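Local coordinates for protein polymerase X (Deinococcus radiodurans, PDB 2W9M) that probably extends DNA from deoxyribonucleoside triphosphates as a family X polymerase linked to DNA repair, and carries a zinc-binding phosphoesterase-like domain, at residues V14-R19 with A83-A88; A21-I26 with D98-R103; L92-L97 with N489-R494; R103-K108 with A145-N150. One frame throughout, in Å; residues are numbered along the deposited sequence.

Contact 1: V14-R19 with A83-A88; sequences VHALER and APLEAA
Leu85, on helix 83-91, meets Ala16 and Arg19 of helix 10-26 and is a compact example of one branched side chain serving two neighbours a single helical turn apart. Taken in chain order, Pro84, in the first turn of the helix, packs on Tyr37 and Thr20 and on Tyr370 of a loop, and the next residue, Leu85, crosses to segment 14-19. Leu85 supplies more than half of the 124 Å² buried here. It points toward the other helix, and CG is turned beside the backbone N (chi1 -68°), which carries the CD1 branch forward. That methyl reaches Ala16 CB at 4.4 Å, a rather loose apolar contact, and Leu85 CD1 also lies 3.9 Å from Arg19 NH1. The second of these is an approach at the edge of the guanidinium, near its plane, with the two side chains crossing at about a right angle. A bend at chi3 (-59°) lets the arginine fold back along its own helix, where the carbonyl O of His15 sits over the centre of one guanidinium face, 4.1 Å above the plane. Further on, Ala87 touches Tyr370, so the helix is also flanked by that loop. The backbones stay apart, 7.8 Å between Ala16 CA and Leu85 CA, and apolar surface with an arginine at its margin joins them. The contact ties together two helices of the all-helical N-terminal region, which probably corresponds to the 8 kDa domain of polymerase beta.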
# COMPACT_ATOMS: atom_id res chain seq x y z
N VAL A 14 -5.53 -29.10 16.03
CA VAL A 14 -6.32 -29.52 14.89
C VAL A 14 -6.84 -28.30 14.12
O VAL A 14 -6.94 -28.33 12.90
CB VAL A 14 -7.51 -30.41 15.31
CG1 VAL A 14 -8.26 -30.89 14.08
CG2 VAL A 14 -7.02 -31.58 16.13
N HIS A 15 -7.17 -27.24 14.85
CA HIS A 15 -7.73 -26.03 14.25
C HIS A 15 -6.69 -25.25 13.45
O HIS A 15 -6.97 -24.76 12.36
CB HIS A 15 -8.35 -25.14 15.32
CG HIS A 15 -9.47 -24.29 14.82
ND1 HIS A 15 -9.42 -23.62 13.61
CD2 HIS A 15 -10.68 -23.99 15.36
CE1 HIS A 15 -10.54 -22.95 13.43
NE2 HIS A 15 -11.32 -23.16 14.47
N ALA A 16 -5.50 -25.12 14.01
CA ALA A 16 -4.40 -24.46 13.31
C ALA A 16 -4.03 -25.23 12.05
O ALA A 16 -3.82 -24.64 11.00
CB ALA A 16 -3.18 -24.33 14.23
N LEU A 17 -3.97 -26.56 12.16
CA LEU A 17 -3.68 -27.41 11.01
C LEU A 17 -4.76 -27.25 9.94
O LEU A 17 -4.46 -27.24 8.75
CB LEU A 17 -3.57 -28.88 11.42
CG LEU A 17 -2.34 -29.26 12.26
CD1 LEU A 17 -2.41 -30.70 12.73
CD2 LEU A 17 -1.06 -29.01 11.48
N GLU A 18 -6.01 -27.13 10.38
CA GLU A 18 -7.14 -26.95 9.47
C GLU A 18 -7.20 -25.54 8.89
O GLU A 18 -7.79 -25.33 7.82
CB GLU A 18 -8.46 -27.28 10.18
CG GLU A 18 -8.82 -28.76 10.16
CD GLU A 18 -9.86 -29.13 11.20
OE1 GLU A 18 -9.82 -28.56 12.32
OE2 GLU A 18 -10.71 -30.00 10.91
N ARG A 19 -6.61 -24.57 9.58
CA ARG A 19 -6.61 -23.19 9.10
C ARG A 19 -5.50 -22.96 8.09
O ARG A 19 -5.58 -22.04 7.27
CB ARG A 19 -6.50 -22.20 10.27
CG ARG A 19 -6.85 -20.77 9.89
CD ARG A 19 -6.84 -19.84 11.10
NE ARG A 19 -7.77 -20.27 12.14
CZ ARG A 19 -7.41 -20.73 13.34
NH1 ARG A 19 -6.13 -20.83 13.66
NH2 ARG A 19 -8.34 -21.09 14.22
N ALA A 83 3.95 -22.21 13.71
CA ALA A 83 4.91 -21.68 12.75
C ALA A 83 4.29 -21.35 11.39
O ALA A 83 4.35 -20.21 10.94
CB ALA A 83 6.10 -22.62 12.59
N PRO A 84 3.70 -22.36 10.72
CA PRO A 84 3.12 -22.17 9.39
C PRO A 84 2.25 -20.91 9.25
O PRO A 84 2.30 -20.26 8.20
CB PRO A 84 2.28 -23.43 9.19
CG PRO A 84 3.03 -24.47 9.95
CD PRO A 84 3.58 -23.76 11.17
N LEU A 85 1.48 -20.57 10.27
CA LEU A 85 0.63 -19.38 10.21
C LEU A 85 1.44 -18.09 10.26
O LEU A 85 1.06 -17.08 9.65
CB LEU A 85 -0.42 -19.39 11.32
CG LEU A 85 -1.49 -20.47 11.16
CD1 LEU A 85 -2.53 -20.39 12.27
CD2 LEU A 85 -2.16 -20.35 9.80
N GLU A 86 2.56 -18.11 10.99
CA GLU A 86 3.44 -16.95 11.05
C GLU A 86 4.13 -16.71 9.72
O GLU A 86 4.29 -15.57 9.29
CB GLU A 86 4.48 -17.14 12.16
CG GLU A 86 3.89 -17.37 13.54
CD GLU A 86 3.03 -16.22 14.02
OE1 GLU A 86 2.27 -15.64 13.21
OE2 GLU A 86 3.12 -15.88 15.22
N ALA A 87 4.53 -17.79 9.06
CA ALA A 87 5.11 -17.71 7.73
C ALA A 87 4.13 -17.04 6.78
O ALA A 87 4.50 -16.13 6.03
CB ALA A 87 5.49 -19.09 7.22
N ALA A 88 2.88 -17.48 6.82
CA ALA A 88 1.85 -16.93 5.94
C ALA A 88 1.59 -15.44 6.19
O ALA A 88 1.35 -14.68 5.24
CB ALA A 88 0.56 -17.72 6.07

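Contact 2: A21-I26 with D98-R103; sequences ADLLDI and DLLGVR
Both methyls of Leu100 push against helix 10-26, CD1 meeting Leu23, and CD2 meeting Ile26 while also lying near Leu23. On this tight side Leu23 CD2 lies 3.3 Å from Leu100 CD1, and Ile26 CD1 is 3.4 Å from Leu100 CD2. Both separations are short for methyl carbons, and the exact fit is best read with caution at this resolution. The fork works because Leu23 and Ile26 stand on successive turns of one helix face, while CG of Leu100 lies anti to its carbonyl carbon (chi1 -70°) and its two branches spread to meet them at oblique angles. Side chains alone bridge the backbones, whose closest CA atoms, those of Leu23 and Leu100, are 9.1 Å apart. Leu100 stands in a type I turn running from Leu99 to Val102, at the start of the Gly-Val-Arg-Gly-Leu-Gly hairpin that marks a helix-hairpin-helix motif between helix 94-99 and helix 107-115. Ile110 of the latter helix touches both Ile26 and Leu100. The other side of the contact is loose: Leu100 remains largely exposed, and the chain leaves the turn through exposed Gly101. Ile26, by contrast, is buried, its side chain about 8 Å from that of the zinc ligand Asp339, and its carbonyl O is hydrogen-bonded to Arg111.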
# COMPACT_ATOMS: atom_id res chain seq x y z
N ALA A 21 -4.47 -25.33 5.82
CA ALA A 21 -4.90 -25.92 4.56
C ALA A 21 -5.86 -24.98 3.86
O ALA A 21 -5.83 -24.85 2.64
CB ALA A 21 -5.55 -27.29 4.80
N ASP A 22 -6.72 -24.32 4.64
CA ASP A 22 -7.66 -23.34 4.10
C ASP A 22 -6.93 -22.17 3.47
O ASP A 22 -7.33 -21.67 2.41
CB ASP A 22 -8.61 -22.85 5.20
CG ASP A 22 -9.72 -23.84 5.50
OD1 ASP A 22 -10.18 -24.54 4.57
OD2 ASP A 22 -10.15 -23.91 6.68
N LEU A 23 -5.85 -21.73 4.11
CA LEU A 23 -5.02 -20.64 3.60
C LEU A 23 -4.30 -21.02 2.30
O LEU A 23 -4.21 -20.22 1.37
CB LEU A 23 -4.00 -20.19 4.66
CG LEU A 23 -4.50 -19.21 5.72
CD1 LEU A 23 -3.48 -19.03 6.83
CD2 LEU A 23 -4.83 -17.88 5.08
N LEU A 24 -3.78 -22.25 2.25
CA LEU A 24 -3.14 -22.77 1.04
C LEU A 24 -4.17 -22.98 -0.07
O LEU A 24 -3.87 -22.81 -1.25
CB LEU A 24 -2.39 -24.06 1.34
CG LEU A 24 -1.21 -23.91 2.30
CD1 LEU A 24 -0.83 -25.24 2.94
CD2 LEU A 24 -0.02 -23.29 1.59
N ASP A 25 -5.39 -23.36 0.32
CA ASP A 25 -6.50 -23.50 -0.62
C ASP A 25 -6.81 -22.18 -1.32
O ASP A 25 -7.10 -22.16 -2.52
CB ASP A 25 -7.76 -23.99 0.10
CG ASP A 25 -7.69 -25.46 0.46
OD1 ASP A 25 -6.95 -26.21 -0.22
OD2 ASP A 25 -8.38 -25.87 1.41
N ILE A 26 -6.75 -21.08 -0.58
CA ILE A 26 -7.11 -19.77 -1.11
C ILE A 26 -6.40 -19.44 -2.43
O ILE A 26 -7.03 -18.98 -3.38
CB ILE A 26 -6.85 -18.65 -0.09
CG1 ILE A 26 -7.93 -18.66 0.99
CG2 ILE A 26 -6.78 -17.29 -0.78
CD1 ILE A 26 -7.77 -17.57 2.03
N ASP A 98 -6.52 -8.92 5.52
CA ASP A 98 -7.69 -8.18 5.96
C ASP A 98 -8.98 -8.95 5.72
O ASP A 98 -9.81 -9.10 6.63
CB ASP A 98 -7.76 -6.83 5.26
CG ASP A 98 -6.86 -5.79 5.91
OD1 ASP A 98 -6.43 -6.00 7.07
OD2 ASP A 98 -6.59 -4.76 5.26
N LEU A 99 -9.16 -9.43 4.49
CA LEU A 99 -10.35 -10.20 4.13
C LEU A 99 -10.50 -11.43 5.02
O LEU A 99 -11.62 -11.85 5.31
CB LEU A 99 -10.29 -10.63 2.66
CG LEU A 99 -10.27 -9.52 1.61
CD1 LEU A 99 -10.43 -10.11 0.21
CD2 LEU A 99 -11.36 -8.50 1.89
N LEU A 100 -9.38 -12.00 5.44
CA LEU A 100 -9.39 -13.17 6.32
C LEU A 100 -9.91 -12.82 7.71
O LEU A 100 -10.10 -13.70 8.55
CB LEU A 100 -7.99 -13.78 6.42
CG LEU A 100 -7.45 -14.47 5.17
CD1 LEU A 100 -5.97 -14.77 5.33
CD2 LEU A 100 -8.22 -15.74 4.90
N GLY A 101 -10.13 -11.54 7.96
CA GLY A 101 -10.66 -11.08 9.23
C GLY A 101 -12.11 -10.66 9.16
O GLY A 101 -12.71 -10.27 10.17
N VAL A 102 -12.69 -10.72 7.96
CA VAL A 102 -14.09 -10.39 7.76
C VAL A 102 -14.98 -11.57 8.15
O VAL A 102 -15.05 -12.57 7.44
CB VAL A 102 -14.39 -10.01 6.30
CG1 VAL A 102 -15.86 -9.68 6.11
CG2 VAL A 102 -13.51 -8.85 5.87
N ARG A 103 -15.67 -11.44 9.28
CA ARG A 103 -16.55 -12.49 9.78
C ARG A 103 -17.55 -12.91 8.70
O ARG A 103 -18.28 -12.08 8.17
CB ARG A 103 -17.29 -12.03 11.03
CG ARG A 103 -18.05 -13.14 11.74
CD ARG A 103 -19.39 -12.64 12.29
NE ARG A 103 -19.29 -12.05 13.62
CZ ARG A 103 -19.28 -10.74 13.87
NH1 ARG A 103 -19.36 -9.87 12.87
NH2 ARG A 103 -19.19 -10.31 15.12

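Contact 3: L92-L97 with N489-R494; sequences LPPGLL and NANAAR
Arg494 N donates to Asn491 O over 2.7 Å, the shortest polar bond here, and closes the small loop from which Asn491, Ala493 and Arg494 all reach Pro94. A second bond stiffens the same loop: Asn491 OD1 accepts from Ala493 N at 2.9 Å in an Asx turn, the donor tilted 31° from the carbonyl plane. A further Asx turn, from Asn489 OD1 to Asn491 N, precedes it. The loop follows strand 485-489 of the parallel sheet of the PHP (polymerase and histidinol phosphatase) domain, at the sheet end that carries the zinc ligands. Asn489 ND2 is held there by both Glu487 and the ligand Asp516, a second-shell arrangement. Against this braced loop Pro94, in the first turn of helix 94-99, presents its ring: Pro94 CB meets Ala493 CB at 3.5 Å, and Pro94 CG lies 4.0 Å from Asn491 OD1. The arginine comes across the ring at about a right angle, its chain extended from CG to NE, and Arg494 NH2 stands 3.9 Å from Pro94 CD, obliquely to the guanidinium plane. The same side chain is about 4 Å from those of His456 and Asp516 and about 5 Å from a bound zinc ion, while neighbouring Pro93 packs on Asp339 and His518.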
# COMPACT_ATOMS: atom_id res chain seq x y z
N LEU A 92 1.70 -13.36 2.68
CA LEU A 92 0.44 -12.97 2.06
C LEU A 92 0.29 -11.45 1.92
O LEU A 92 0.86 -10.69 2.71
CB LEU A 92 -0.73 -13.56 2.85
CG LEU A 92 -0.85 -15.08 2.76
CD1 LEU A 92 -1.96 -15.59 3.67
CD2 LEU A 92 -1.07 -15.54 1.32
N PRO A 93 -0.46 -11.01 0.91
CA PRO A 93 -0.73 -9.59 0.67
C PRO A 93 -1.54 -9.00 1.81
O PRO A 93 -2.36 -9.70 2.39
CB PRO A 93 -1.58 -9.60 -0.61
CG PRO A 93 -1.34 -10.93 -1.24
CD PRO A 93 -1.11 -11.87 -0.10
N PRO A 94 -1.30 -7.72 2.13
CA PRO A 94 -1.98 -7.01 3.22
C PRO A 94 -3.51 -7.09 3.11
O PRO A 94 -4.18 -7.32 4.11
CB PRO A 94 -1.53 -5.57 3.03
CG PRO A 94 -0.21 -5.68 2.36
CD PRO A 94 -0.32 -6.85 1.44
N GLY A 95 -4.03 -6.90 1.90
CA GLY A 95 -5.47 -6.91 1.69
C GLY A 95 -6.10 -8.27 1.89
O GLY A 95 -7.27 -8.37 2.25
N LEU A 96 -5.34 -9.33 1.64
CA LEU A 96 -5.84 -10.68 1.85
C LEU A 96 -5.91 -10.98 3.34
O LEU A 96 -6.86 -11.60 3.82
CB LEU A 96 -4.97 -11.71 1.15
CG LEU A 96 -5.50 -13.15 1.22
CD1 LEU A 96 -6.56 -13.36 0.16
CD2 LEU A 96 -4.37 -14.14 1.04
N LEU A 97 -4.89 -10.55 4.08
CA LEU A 97 -4.87 -10.69 5.53
C LEU A 97 -6.07 -10.00 6.16
O LEU A 97 -6.59 -10.44 7.18
CB LEU A 97 -3.58 -10.11 6.12
CG LEU A 97 -2.28 -10.79 5.68
CD1 LEU A 97 -1.08 -10.14 6.36
CD2 LEU A 97 -2.35 -12.28 5.99
N ASN A 489 6.76 1.51 -2.14
CA ASN A 489 5.64 0.63 -2.41
C ASN A 489 4.33 1.39 -2.28
O ASN A 489 3.97 1.86 -1.21
CB ASN A 489 5.68 -0.58 -1.48
CG ASN A 489 4.81 -1.72 -1.96
OD1 ASN A 489 3.58 -1.61 -2.01
ND2 ASN A 489 5.44 -2.83 -2.32
N ALA A 490 3.62 1.51 -3.40
CA ALA A 490 2.41 2.31 -3.47
C ALA A 490 1.19 1.68 -2.80
O ALA A 490 0.18 2.36 -2.59
CB ALA A 490 2.10 2.68 -4.92
N ASN A 491 1.25 0.39 -2.48
CA ASN A 491 0.14 -0.26 -1.79
C ASN A 491 -0.16 0.48 -0.49
O ASN A 491 0.73 0.68 0.33
CB ASN A 491 0.42 -1.74 -1.53
CG ASN A 491 -0.74 -2.45 -0.85
OD1 ASN A 491 -0.96 -2.31 0.35
ND2 ASN A 491 -1.49 -3.23 -1.62
N ALA A 492 -1.42 0.88 -0.32
CA ALA A 492 -1.84 1.73 0.81
C ALA A 492 -1.52 1.15 2.19
O ALA A 492 -1.46 1.89 3.18
CB ALA A 492 -3.32 2.06 0.71
N ALA A 493 -1.31 -0.16 2.27
CA ALA A 493 -0.98 -0.78 3.55
C ALA A 493 0.52 -0.81 3.79
O ALA A 493 0.98 -1.22 4.86
CB ALA A 493 -1.55 -2.17 3.63
N ARG A 494 1.29 -0.38 2.80
CA ARG A 494 2.74 -0.36 2.94
C ARG A 494 3.31 1.05 2.96
O ARG A 494 3.86 1.48 3.97
CB ARG A 494 3.40 -1.21 1.86
CG ARG A 494 3.12 -2.70 2.00
CD ARG A 494 3.82 -3.49 0.91
NE ARG A 494 3.47 -4.90 0.94
CZ ARG A 494 3.98 -5.78 1.80
NH1 ARG A 494 4.86 -5.39 2.71
NH2 ARG A 494 3.61 -7.05 1.75

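Contact 4: R103-K108 with A145-N150; sequences RGLGPK and ATILEN
Arg103 and Asn150 make the polar part of this contact, and Leu105 with Ile147 the apolar part. Among the polar pairs, Arg103 NH1 donates to Asn150 OD1 over 2.8 Å, but the N-H...O angle of 122° makes this a weak bond. The amide oxygen meets the guanidinium at its edge, the two planes lying 45° apart. Bends at chi2 and chi3 (the latter -86°) bring the arginine's end round to the amide; the side chain also touches a crystal neighbour, so its course in solution may differ. On the other branch of the amide, Asn150 ND2 stands 2.7 Å from Arg103 O at an angle too poor for a hydrogen bond. Charge adds a distant term: Glu149 OE2 lies 4.8 Å from Arg103 NH1, too far for contact, though it may draw the guanidinium electrostatically. The apolar group is simpler, with Leu105 CD2 at 3.8 Å from Ile147 CD1, the side chains crossing at about a right angle; Leu124 and Phe139 also touch Ile147. All four residues fall in the tandem helix-hairpin-helix region, where the hairpin before helix 107-115 leans on helix 141-157. A small apolar pair, with Ile147 buried, and a poorly aligned polar one imply that shape and electrostatics, more than strong directed bonds, join these parts.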
# COMPACT_ATOMS: atom_id res chain seq x y z
N ARG A 103 -15.67 -11.44 9.28
CA ARG A 103 -16.55 -12.49 9.78
C ARG A 103 -17.55 -12.91 8.70
O ARG A 103 -18.28 -12.08 8.17
CB ARG A 103 -17.29 -12.03 11.03
CG ARG A 103 -18.05 -13.14 11.74
CD ARG A 103 -19.39 -12.64 12.29
NE ARG A 103 -19.29 -12.05 13.62
CZ ARG A 103 -19.28 -10.74 13.87
NH1 ARG A 103 -19.36 -9.87 12.87
NH2 ARG A 103 -19.19 -10.31 15.12
N GLY A 104 -17.57 -14.20 8.37
CA GLY A 104 -18.52 -14.72 7.41
C GLY A 104 -17.96 -15.05 6.03
O GLY A 104 -18.67 -15.57 5.17
N LEU A 105 -16.68 -14.75 5.80
CA LEU A 105 -16.04 -15.08 4.53
C LEU A 105 -15.26 -16.39 4.59
O LEU A 105 -14.21 -16.47 5.25
CB LEU A 105 -15.13 -13.94 4.05
CG LEU A 105 -15.77 -12.69 3.45
CD1 LEU A 105 -14.71 -11.78 2.87
CD2 LEU A 105 -16.79 -13.06 2.39
N GLY A 106 -15.76 -17.41 3.91
CA GLY A 106 -15.07 -18.69 3.83
C GLY A 106 -13.94 -18.67 2.81
O GLY A 106 -13.80 -17.70 2.06
N PRO A 107 -13.14 -19.74 2.78
CA PRO A 107 -12.01 -19.85 1.84
C PRO A 107 -12.45 -19.68 0.39
O PRO A 107 -11.80 -18.96 -0.37
CB PRO A 107 -11.51 -21.28 2.07
CG PRO A 107 -11.95 -21.62 3.45
CD PRO A 107 -13.27 -20.93 3.64
N LYS A 108 -13.54 -20.35 0.02
CA LYS A 108 -14.05 -20.33 -1.35
C LYS A 108 -14.52 -18.93 -1.77
O LYS A 108 -14.37 -18.54 -2.93
CB LYS A 108 -15.18 -21.35 -1.52
CG LYS A 108 -16.52 -20.96 -0.88
CD LYS A 108 -16.39 -20.62 0.61
CE LYS A 108 -16.25 -21.86 1.48
NZ LYS A 108 -14.95 -22.57 1.28
N ALA A 145 -24.98 -7.32 1.95
CA ALA A 145 -25.26 -6.34 2.99
C ALA A 145 -24.72 -6.81 4.34
O ALA A 145 -24.36 -6.00 5.20
CB ALA A 145 -26.75 -6.05 3.08
N THR A 146 -24.68 -8.12 4.53
CA THR A 146 -24.14 -8.70 5.75
C THR A 146 -22.64 -8.46 5.77
O THR A 146 -22.07 -8.07 6.79
CB THR A 146 -24.42 -10.22 5.82
OG1 THR A 146 -25.84 -10.43 5.93
CG2 THR A 146 -23.73 -10.84 7.02
N ILE A 147 -22.00 -8.68 4.62
CA ILE A 147 -20.58 -8.46 4.50
C ILE A 147 -20.23 -6.99 4.71
O ILE A 147 -19.23 -6.67 5.36
CB ILE A 147 -20.07 -8.95 3.14
CG1 ILE A 147 -20.12 -10.48 3.09
CG2 ILE A 147 -18.66 -8.42 2.87
CD1 ILE A 147 -19.95 -11.06 1.71
N LEU A 148 -21.05 -6.09 4.18
CA LEU A 148 -20.83 -4.66 4.37
C LEU A 148 -20.93 -4.30 5.84
O LEU A 148 -20.17 -3.47 6.34
CB LEU A 148 -21.82 -3.84 3.54
CG LEU A 148 -21.67 -2.32 3.70
CD1 LEU A 148 -20.25 -1.89 3.39
CD2 LEU A 148 -22.65 -1.57 2.82
N GLU A 149 -21.87 -4.92 6.54
CA GLU A 149 -22.01 -4.74 7.98
C GLU A 149 -20.73 -5.18 8.69
O GLU A 149 -20.22 -4.47 9.56
CB GLU A 149 -23.20 -5.54 8.50
CG GLU A 149 -23.00 -6.12 9.89
CD GLU A 149 -23.84 -7.37 10.13
OE1 GLU A 149 -25.06 -7.33 9.88
OE2 GLU A 149 -23.26 -8.40 10.57
N ASN A 150 -20.21 -6.34 8.31
CA ASN A 150 -19.02 -6.89 8.95
C ASN A 150 -17.76 -6.08 8.66
O ASN A 150 -16.86 -6.03 9.49
CB ASN A 150 -18.83 -8.36 8.57
CG ASN A 150 -19.85 -9.26 9.24
OD1 ASN A 150 -20.25 -9.02 10.37
ND2 ASN A 150 -20.28 -10.30 8.53

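In the fold
From the N terminus, helix 10-26 opens two loops in turn: contact 1 closes the first on 83-88 and contact 2 the second on 98-103, so the second loop opens before the first has closed and the two cross. They touch where Leu23 CD1 meets Leu85 CD2 at 3.5 Å. Contact 3 opens at 92-97, crosses contact 2, and returns only at 489-494, joining the N-terminal helices to the zinc-bearing PHP domain; Leu23 and Ile26 pack on Leu92 and Leu96 between the two. Contact 4 lies nested within that long loop and shares Arg103 with contact 2. Contact 2, touching both 1 and 4, links the N-terminal helices to the hairpin that contact 4 sets against helix 141-157.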